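Local coordinates for mannose-specific lectin 3 chain 1 (Crocus vernus, PDB 3MEZ), which probably binds mannose as one of the two bulb-type lectin chains that assemble into a heterotetramer, a dimer of chain 1/chain 2 heterodimers, at residues A[22-27]-A[52-57]; A[85-90]-A[97-102]. All coordinates share one frame; numbering follows the deposited sequence.

Contact 1 of 2, residues A[22-27]-A[52-57]; sequences AAFVMQ and CTLRLN
M26 reaches across from strand 22-26 and lays its thioether along the start of strand 53-56, meeting C52, T53 and L54 in turn. Its CG stands anti to the backbone N (chi1 -178°), which sends the chain toward the other strand; further bends at the next two torsions then curl the methyl back toward C52. The bent chain touches at three points. M26 CG sits 3.6 Å from C52 O, M26 SD lies 4.0 Å from L54 CB, and M26 CE ends 4.0 Å from C52 CB. An unbranched, flexible methionine suits this place because it can follow an uneven surface of backbone and side chain. C52 is tied covalently to C30 by a disulfide, and its carbonyl O accepts a hydrogen bond from T13 OG1. The M26 and L54 side chains cross at a slant. L54 CD1 also approaches the F24 ring obliquely, 4.5 Å from F24 CE1, a looser contact. I11 touches both M26 and L54, while L32 and L62 each pack on both F24 and L54. No hydrogen bond links the two strands, which belong to different sheets of the bulb-type lectin domain and whose N-to-C directions differ by 117°. Cohesion here is thus apolar: sulfur, methyl and ring surfaces bury one another in the core between sheets.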
ATOM      1  N   ALA A  22      -9.556 -15.054 -10.440  1.00 23.00           N
ATOM      2  CA  ALA A  22      -9.495 -14.907 -11.865  1.00 21.33           C
ATOM      3  C   ALA A  22      -8.688 -16.040 -12.481  1.00 21.45           C
ATOM      4  O   ALA A  22      -7.731 -16.456 -11.916  1.00 20.37           O
ATOM      5  CB  ALA A  22      -8.891 -13.637 -12.182  1.00 22.59           C
ATOM      6  N   ALA A  23      -9.125 -16.509 -13.650  1.00 18.92           N
ATOM      7  CA  ALA A  23      -8.423 -17.471 -14.502  1.00 18.34           C
ATOM      8  C   ALA A  23      -8.425 -17.071 -15.988  1.00 19.85           C
ATOM      9  O   ALA A  23      -9.439 -16.637 -16.452  1.00 19.27           O
ATOM     10  CB  ALA A  23      -9.042 -18.799 -14.385  1.00 16.97           C
ATOM     11  N   PHE A  24      -7.318 -17.262 -16.689  1.00 17.79           N
ATOM     12  CA  PHE A  24      -7.215 -17.017 -18.134  1.00 18.20           C
ATOM     13  C   PHE A  24      -6.810 -18.321 -18.758  1.00 18.63           C
ATOM     14  O   PHE A  24      -5.686 -18.716 -18.702  1.00 17.07           O
ATOM     15  CB  PHE A  24      -6.180 -15.917 -18.399  1.00 19.57           C
ATOM     16  CG  PHE A  24      -6.134 -15.340 -19.822  1.00 20.13           C
ATOM     17  CD1 PHE A  24      -4.937 -15.212 -20.460  1.00 20.80           C
ATOM     18  CD2 PHE A  24      -7.230 -14.837 -20.459  1.00 23.21           C
ATOM     19  CE1 PHE A  24      -4.855 -14.672 -21.693  1.00 19.59           C
ATOM     20  CE2 PHE A  24      -7.135 -14.305 -21.702  1.00 22.50           C
ATOM     21  CZ  PHE A  24      -5.967 -14.224 -22.310  1.00 24.25           C
ATOM     22  N   VAL A  25      -7.766 -18.980 -19.365  1.00 17.44           N
ATOM     23  CA  VAL A  25      -7.595 -20.352 -19.706  1.00 19.44           C
ATOM     24  C   VAL A  25      -7.592 -20.719 -21.193  1.00 20.43           C
ATOM     25  O   VAL A  25      -8.466 -20.414 -21.908  1.00 20.79           O
ATOM     26  CB  VAL A  25      -8.476 -21.313 -18.784  1.00 22.10           C
ATOM     27  CG1 VAL A  25      -9.561 -20.598 -18.049  1.00 21.41           C
ATOM     28  CG2 VAL A  25      -8.945 -22.493 -19.461  1.00 23.61           C
ATOM     29  N   MET A  26      -6.580 -21.451 -21.577  1.00 21.45           N
ATOM     30  CA  MET A  26      -6.477 -21.992 -22.899  1.00 21.70           C
ATOM     31  C   MET A  26      -7.202 -23.339 -22.939  1.00 21.20           C
ATOM     32  O   MET A  26      -6.656 -24.352 -22.691  1.00 22.38           O
ATOM     33  CB  MET A  26      -5.012 -22.110 -23.309  1.00 19.64           C
ATOM     34  CG  MET A  26      -4.785 -22.600 -24.667  1.00 21.25           C
ATOM     35  SD  MET A  26      -5.258 -21.498 -25.958  1.00 24.38           S
ATOM     36  CE  MET A  26      -6.836 -22.041 -26.383  1.00 22.89           C
ATOM     37  N   GLN A  27      -8.466 -23.290 -23.256  1.00 22.04           N
ATOM     38  CA  GLN A  27      -9.310 -24.447 -23.191  1.00 23.06           C
ATOM     39  C   GLN A  27      -9.079 -25.501 -24.267  1.00 24.77           C
ATOM     40  O   GLN A  27      -8.589 -25.245 -25.321  1.00 22.28           O
ATOM     41  CB  GLN A  27     -10.782 -24.052 -23.104  1.00 23.50           C
ATOM     42  CG  GLN A  27     -11.166 -23.139 -21.950  1.00 23.52           C
ATOM     43  CD  GLN A  27     -12.620 -22.735 -21.949  1.00 25.39           C
ATOM     44  OE1 GLN A  27     -13.325 -22.978 -22.882  1.00 30.35           O
ATOM     45  NE2 GLN A  27     -13.041 -22.117 -20.931  1.00 22.32           N
ATOM     46  N   CYS A  52      -4.821 -26.778 -28.922  1.00 28.75           N
ATOM     47  CA  CYS A  52      -4.389 -25.407 -29.003  1.00 27.50           C
ATOM     48  C   CYS A  52      -3.548 -24.915 -27.818  1.00 27.16           C
ATOM     49  O   CYS A  52      -3.743 -25.327 -26.699  1.00 24.65           O
ATOM     50  CB  CYS A  52      -5.577 -24.485 -29.241  1.00 27.56           C
ATOM     51  SG  CYS A  52      -6.581 -24.754 -30.682  1.00 29.01           S
ATOM     52  N   THR A  53      -2.652 -23.992 -28.135  1.00 25.15           N
ATOM     53  CA  THR A  53      -1.757 -23.373 -27.212  1.00 25.64           C
ATOM     54  C   THR A  53      -1.648 -21.870 -27.439  1.00 24.92           C
ATOM     55  O   THR A  53      -1.903 -21.379 -28.487  1.00 24.16           O
ATOM     56  CB  THR A  53      -0.356 -23.956 -27.303  1.00 27.26           C
ATOM     57  OG1 THR A  53       0.229 -23.544 -28.517  1.00 29.17           O
ATOM     58  CG2 THR A  53      -0.360 -25.465 -27.232  1.00 26.00           C
ATOM     59  N   LEU A  54      -1.237 -21.188 -26.398  1.00 23.63           N
ATOM     60  CA  LEU A  54      -1.182 -19.753 -26.327  1.00 25.38           C
ATOM     61  C   LEU A  54       0.230 -19.264 -26.093  1.00 24.07           C
ATOM     62  O   LEU A  54       0.831 -19.636 -25.154  1.00 22.99           O
ATOM     63  CB  LEU A  54      -2.022 -19.320 -25.119  1.00 26.85           C
ATOM     64  CG  LEU A  54      -2.583 -17.933 -24.916  1.00 33.72           C
ATOM     65  CD1 LEU A  54      -1.875 -17.248 -23.854  1.00 39.14           C
ATOM     66  CD2 LEU A  54      -2.608 -17.082 -26.133  1.00 29.99           C
ATOM     67  N   ARG A  55       0.688 -18.366 -26.934  1.00 22.32           N
ATOM     68  CA  ARG A  55       2.005 -17.780 -26.871  1.00 23.40           C
ATOM     69  C   ARG A  55       1.930 -16.238 -26.816  1.00 22.43           C
ATOM     70  O   ARG A  55       1.040 -15.693 -27.332  1.00 20.96           O
ATOM     71  CB  ARG A  55       2.765 -18.219 -28.115  1.00 23.12           C
ATOM     72  CG  ARG A  55       4.069 -17.629 -28.293  1.00 32.75           C
ATOM     73  CD  ARG A  55       4.810 -18.216 -29.490  1.00 39.98           C
ATOM     74  NE  ARG A  55       5.016 -17.220 -30.518  1.00 49.22           N
ATOM     75  CZ  ARG A  55       5.341 -17.450 -31.788  1.00 52.71           C
ATOM     76  NH1 ARG A  55       5.477 -16.429 -32.600  1.00 49.02           N
ATOM     77  NH2 ARG A  55       5.521 -18.676 -32.252  1.00 54.15           N
ATOM     78  N   LEU A  56       2.879 -15.593 -26.161  1.00 20.81           N
ATOM     79  CA  LEU A  56       3.040 -14.160 -26.202  1.00 22.01           C
ATOM     80  C   LEU A  56       4.249 -13.903 -27.057  1.00 21.89           C
ATOM     81  O   LEU A  56       5.316 -14.351 -26.763  1.00 22.96           O
ATOM     82  CB  LEU A  56       3.328 -13.618 -24.820  1.00 20.05           C
ATOM     83  CG  LEU A  56       2.953 -12.260 -24.269  1.00 27.11           C
ATOM     84  CD1 LEU A  56       4.087 -11.571 -23.626  1.00 21.79           C
ATOM     85  CD2 LEU A  56       2.225 -11.412 -25.180  1.00 19.56           C
ATOM     86  N   ASN A  57       4.065 -13.148 -28.109  1.00 23.45           N
ATOM     87  CA  ASN A  57       5.167 -12.867 -29.002  1.00 22.74           C
ATOM     88  C   ASN A  57       6.059 -11.680 -28.605  1.00 22.79           C
ATOM     89  O   ASN A  57       5.930 -11.148 -27.560  1.00 20.86           O
ATOM     90  CB  ASN A  57       4.750 -12.847 -30.477  1.00 20.95           C
ATOM     91  CG  ASN A  57       3.971 -11.645 -30.863  1.00 24.95           C
ATOM     92  OD1 ASN A  57       3.996 -10.656 -30.212  1.00 23.83           O
ATOM     93  ND2 ASN A  57       3.280 -11.740 -31.967  1.00 22.86           N
TER

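Contact 2 of 2, residues A[85-90]-A[97-102]; sequences GNYAAT and VTIYGP. Unlike the reference sequence in segment 85-90: T90 (reference Val).
A88 and Y100 pair through two backbone hydrogen bonds, A88 N to Y100 O and Y100 N to A88 O, each 2.9 Å. T90 and T98 form the next hydrogen-bonded pair, with T90 N to T98 O at 3.0 Å and T98 N to T90 O at 3.1 Å; between them A89 faces I99 as a non-hydrogen-bonded pair.

Beyond the ladder, two tyrosine rings carry the packing. The Y87 ring has P102 CA 4.1 Å above its plane, over its centre, and Y87 CD2 comes 3.4 Å from G101 CA. With chi1 at -71°, CG stands beside the backbone N, which brings the ring over this turn of chain. Glycine fits at 101, where a side chain would run into the ring, and P102, which follows a cis peptide bond, lies side by side with Y87. Y87 OH is hydrogen-bonded to V83 O. At the Y100 ring, T90 OG1, buried without a polar partner, lies obliquely by CE1.

Among apolar side chains, A89 CB meets V97 CG1 at 4.0 Å; small A89 suits the non-hydrogen-bonded position opposite I99, where the two CA atoms are 4.3 Å apart. Y87 and I99 both pack on L56 of strand 53-56. The hairpin lies between strand 4-6, bonded to A89 through L5, and the chain 2 subunit, whose strand pairs with T98, I99 and Y100 and extends the sheet across the interface.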
ATOM      1  N   GLY A  85      10.767  -6.885 -28.962  1.00 22.97           N
ATOM      2  CA  GLY A  85      11.405  -7.009 -27.687  1.00 21.53           C
ATOM      3  C   GLY A  85      10.741  -8.034 -26.796  1.00 22.35           C
ATOM      4  O   GLY A  85       9.970  -8.813 -27.259  1.00 20.46           O
ATOM      5  N   ASN A  86      11.094  -8.014 -25.530  1.00 19.04           N
ATOM      6  CA  ASN A  86      10.506  -8.907 -24.556  1.00 20.52           C
ATOM      7  C   ASN A  86       9.350  -8.225 -23.852  1.00 18.90           C
ATOM      8  O   ASN A  86       9.484  -7.136 -23.373  1.00 20.81           O
ATOM      9  CB  ASN A  86      11.522  -9.350 -23.539  1.00 20.10           C
ATOM     10  CG  ASN A  86      12.513 -10.341 -24.067  1.00 25.60           C
ATOM     11  OD1 ASN A  86      12.334 -10.960 -25.068  1.00 25.92           O
ATOM     12  ND2 ASN A  86      13.561 -10.485 -23.351  1.00 29.16           N
ATOM     13  N   TYR A  87       8.246  -8.930 -23.780  1.00 19.63           N
ATOM     14  CA  TYR A  87       6.998  -8.447 -23.217  1.00 18.09           C
ATOM     15  C   TYR A  87       6.517  -9.354 -22.053  1.00 17.99           C
ATOM     16  O   TYR A  87       6.978 -10.438 -21.916  1.00 19.27           O
ATOM     17  CB  TYR A  87       5.957  -8.319 -24.307  1.00 18.36           C
ATOM     18  CG  TYR A  87       6.202  -7.174 -25.265  1.00 20.08           C
ATOM     19  CD1 TYR A  87       7.123  -7.274 -26.267  1.00 23.25           C
ATOM     20  CD2 TYR A  87       5.536  -6.004 -25.144  1.00 18.27           C
ATOM     21  CE1 TYR A  87       7.355  -6.258 -27.117  1.00 22.17           C
ATOM     22  CE2 TYR A  87       5.766  -4.982 -25.986  1.00 23.49           C
ATOM     23  CZ  TYR A  87       6.691  -5.097 -26.977  1.00 22.32           C
ATOM     24  OH  TYR A  87       6.912  -4.051 -27.811  1.00 23.39           O
ATOM     25  N   ALA A  88       5.624  -8.855 -21.223  1.00 17.72           N
ATOM     26  CA  ALA A  88       5.039  -9.634 -20.149  1.00 18.05           C
ATOM     27  C   ALA A  88       3.530  -9.464 -20.058  1.00 18.78           C
ATOM     28  O   ALA A  88       3.068  -8.373 -20.109  1.00 20.86           O
ATOM     29  CB  ALA A  88       5.655  -9.279 -18.881  1.00 17.77           C
ATOM     30  N   ALA A  89       2.795 -10.553 -19.920  1.00 17.81           N
ATOM     31  CA  ALA A  89       1.382 -10.534 -19.627  1.00 18.29           C
ATOM     32  C   ALA A  89       1.178 -10.866 -18.159  1.00 19.08           C
ATOM     33  O   ALA A  89       1.648 -11.836 -17.686  1.00 17.64           O
ATOM     34  CB  ALA A  89       0.626 -11.472 -20.481  1.00 17.57           C
ATOM     35  N   THR A  90       0.476  -9.999 -17.475  1.00 18.34           N
ATOM     36  CA  THR A  90       0.199 -10.161 -16.073  1.00 19.29           C
ATOM     37  C   THR A  90      -1.297 -10.214 -15.842  1.00 18.72           C
ATOM     38  O   THR A  90      -1.986  -9.331 -16.246  1.00 21.04           O
ATOM     39  CB  THR A  90       0.760  -8.991 -15.221  1.00 20.34           C
ATOM     40  OG1 THR A  90       2.140  -8.785 -15.479  1.00 25.23           O
ATOM     41  CG2 THR A  90       0.560  -9.227 -13.709  1.00 17.78           C
ATOM     42  N   VAL A  97      -6.022  -9.227 -17.729  1.00 21.23           N
ATOM     43  CA  VAL A  97      -4.713  -9.476 -18.242  1.00 19.46           C
ATOM     44  C   VAL A  97      -4.280  -8.262 -19.039  1.00 19.83           C
ATOM     45  O   VAL A  97      -4.910  -7.889 -19.975  1.00 19.58           O
ATOM     46  CB  VAL A  97      -4.667 -10.707 -19.166  1.00 19.50           C
ATOM     47  CG1 VAL A  97      -3.289 -10.919 -19.708  1.00 19.97           C
ATOM     48  CG2 VAL A  97      -5.141 -11.923 -18.459  1.00 19.74           C
ATOM     49  N   THR A  98      -3.173  -7.690 -18.642  1.00 18.57           N
ATOM     50  CA  THR A  98      -2.563  -6.547 -19.278  1.00 20.02           C
ATOM     51  C   THR A  98      -1.147  -6.918 -19.750  1.00 19.92           C
ATOM     52  O   THR A  98      -0.427  -7.577 -19.067  1.00 18.45           O
ATOM     53  CB  THR A  98      -2.451  -5.338 -18.344  1.00 20.29           C
ATOM     54  OG1 THR A  98      -3.710  -4.990 -17.815  1.00 21.00           O
ATOM     55  CG2 THR A  98      -1.924  -4.205 -19.057  1.00 20.86           C
ATOM     56  N   ILE A  99      -0.794  -6.463 -20.934  1.00 18.98           N
ATOM     57  CA  ILE A  99       0.495  -6.723 -21.515  1.00 19.36           C
ATOM     58  C   ILE A  99       1.350  -5.483 -21.417  1.00 18.62           C
ATOM     59  O   ILE A  99       0.950  -4.450 -21.825  1.00 18.80           O
ATOM     60  CB  ILE A  99       0.361  -7.094 -22.962  1.00 20.86           C
ATOM     61  CG1 ILE A  99      -0.527  -8.311 -23.096  1.00 25.35           C
ATOM     62  CG2 ILE A  99       1.685  -7.253 -23.612  1.00 21.70           C
ATOM     63  CD1 ILE A  99       0.020  -9.436 -22.659  1.00 23.09           C
ATOM     64  N   TYR A 100       2.540  -5.658 -20.888  1.00 16.74           N
ATOM     65  CA  TYR A 100       3.512  -4.621 -20.684  1.00 16.93           C
ATOM     66  C   TYR A 100       4.814  -4.870 -21.441  1.00 18.86           C
ATOM     67  O   TYR A 100       5.292  -5.952 -21.465  1.00 17.00           O
ATOM     68  CB  TYR A 100       3.838  -4.484 -19.207  1.00 17.63           C
ATOM     69  CG  TYR A 100       2.681  -4.323 -18.261  1.00 18.79           C
ATOM     70  CD1 TYR A 100       1.999  -5.413 -17.767  1.00 19.82           C
ATOM     71  CD2 TYR A 100       2.287  -3.079 -17.834  1.00 20.96           C
ATOM     72  CE1 TYR A 100       0.962  -5.254 -16.892  1.00 20.22           C
ATOM     73  CE2 TYR A 100       1.275  -2.917 -16.961  1.00 20.05           C
ATOM     74  CZ  TYR A 100       0.615  -3.991 -16.488  1.00 23.47           C
ATOM     75  OH  TYR A 100      -0.398  -3.789 -15.640  1.00 25.92           O
ATOM     76  N   GLY A 101       5.365  -3.849 -22.057  1.00 18.85           N
ATOM     77  CA  GLY A 101       6.690  -3.940 -22.632  1.00 19.46           C
ATOM     78  C   GLY A 101       7.095  -2.844 -23.602  1.00 21.51           C
ATOM     79  O   GLY A 101       6.328  -1.979 -23.904  1.00 21.19           O
ATOM     80  N   PRO A 102       8.299  -2.930 -24.108  1.00 21.67           N
ATOM     81  CA  PRO A 102       9.215  -4.019 -23.806  1.00 21.21           C
ATOM     82  C   PRO A 102      10.034  -3.783 -22.557  1.00 21.57           C
ATOM     83  O   PRO A 102       9.843  -2.806 -21.916  1.00 22.10           O
ATOM     84  CB  PRO A 102      10.113  -4.034 -25.021  1.00 21.49           C
ATOM     85  CG  PRO A 102      10.129  -2.718 -25.495  1.00 22.96           C
ATOM     86  CD  PRO A 102       8.878  -2.020 -25.100  1.00 21.49           C
TER

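How the contacts relate
After strands 4-6, 10-11 and 16-19 the chain enters strand 22-26 and returns, by way of strands 32-35 and 41-42, to 52-57, where contact 1 closes a 24-residue excursion that includes C30. It then passes strands 62-65 and 74-76 before contact 2 closes a short hairpin, with six residues between its segments. The two are in series, neither nested nor crossed. Contact 1 joins two different sheets in the core, whereas contact 2 lies within the third sheet. Their centres are 14 Å apart, yet they touch, F24 packing on V97. Together they draw all three sheets around a common apolar interior, the beta-prism II fold of bulb-type lectins.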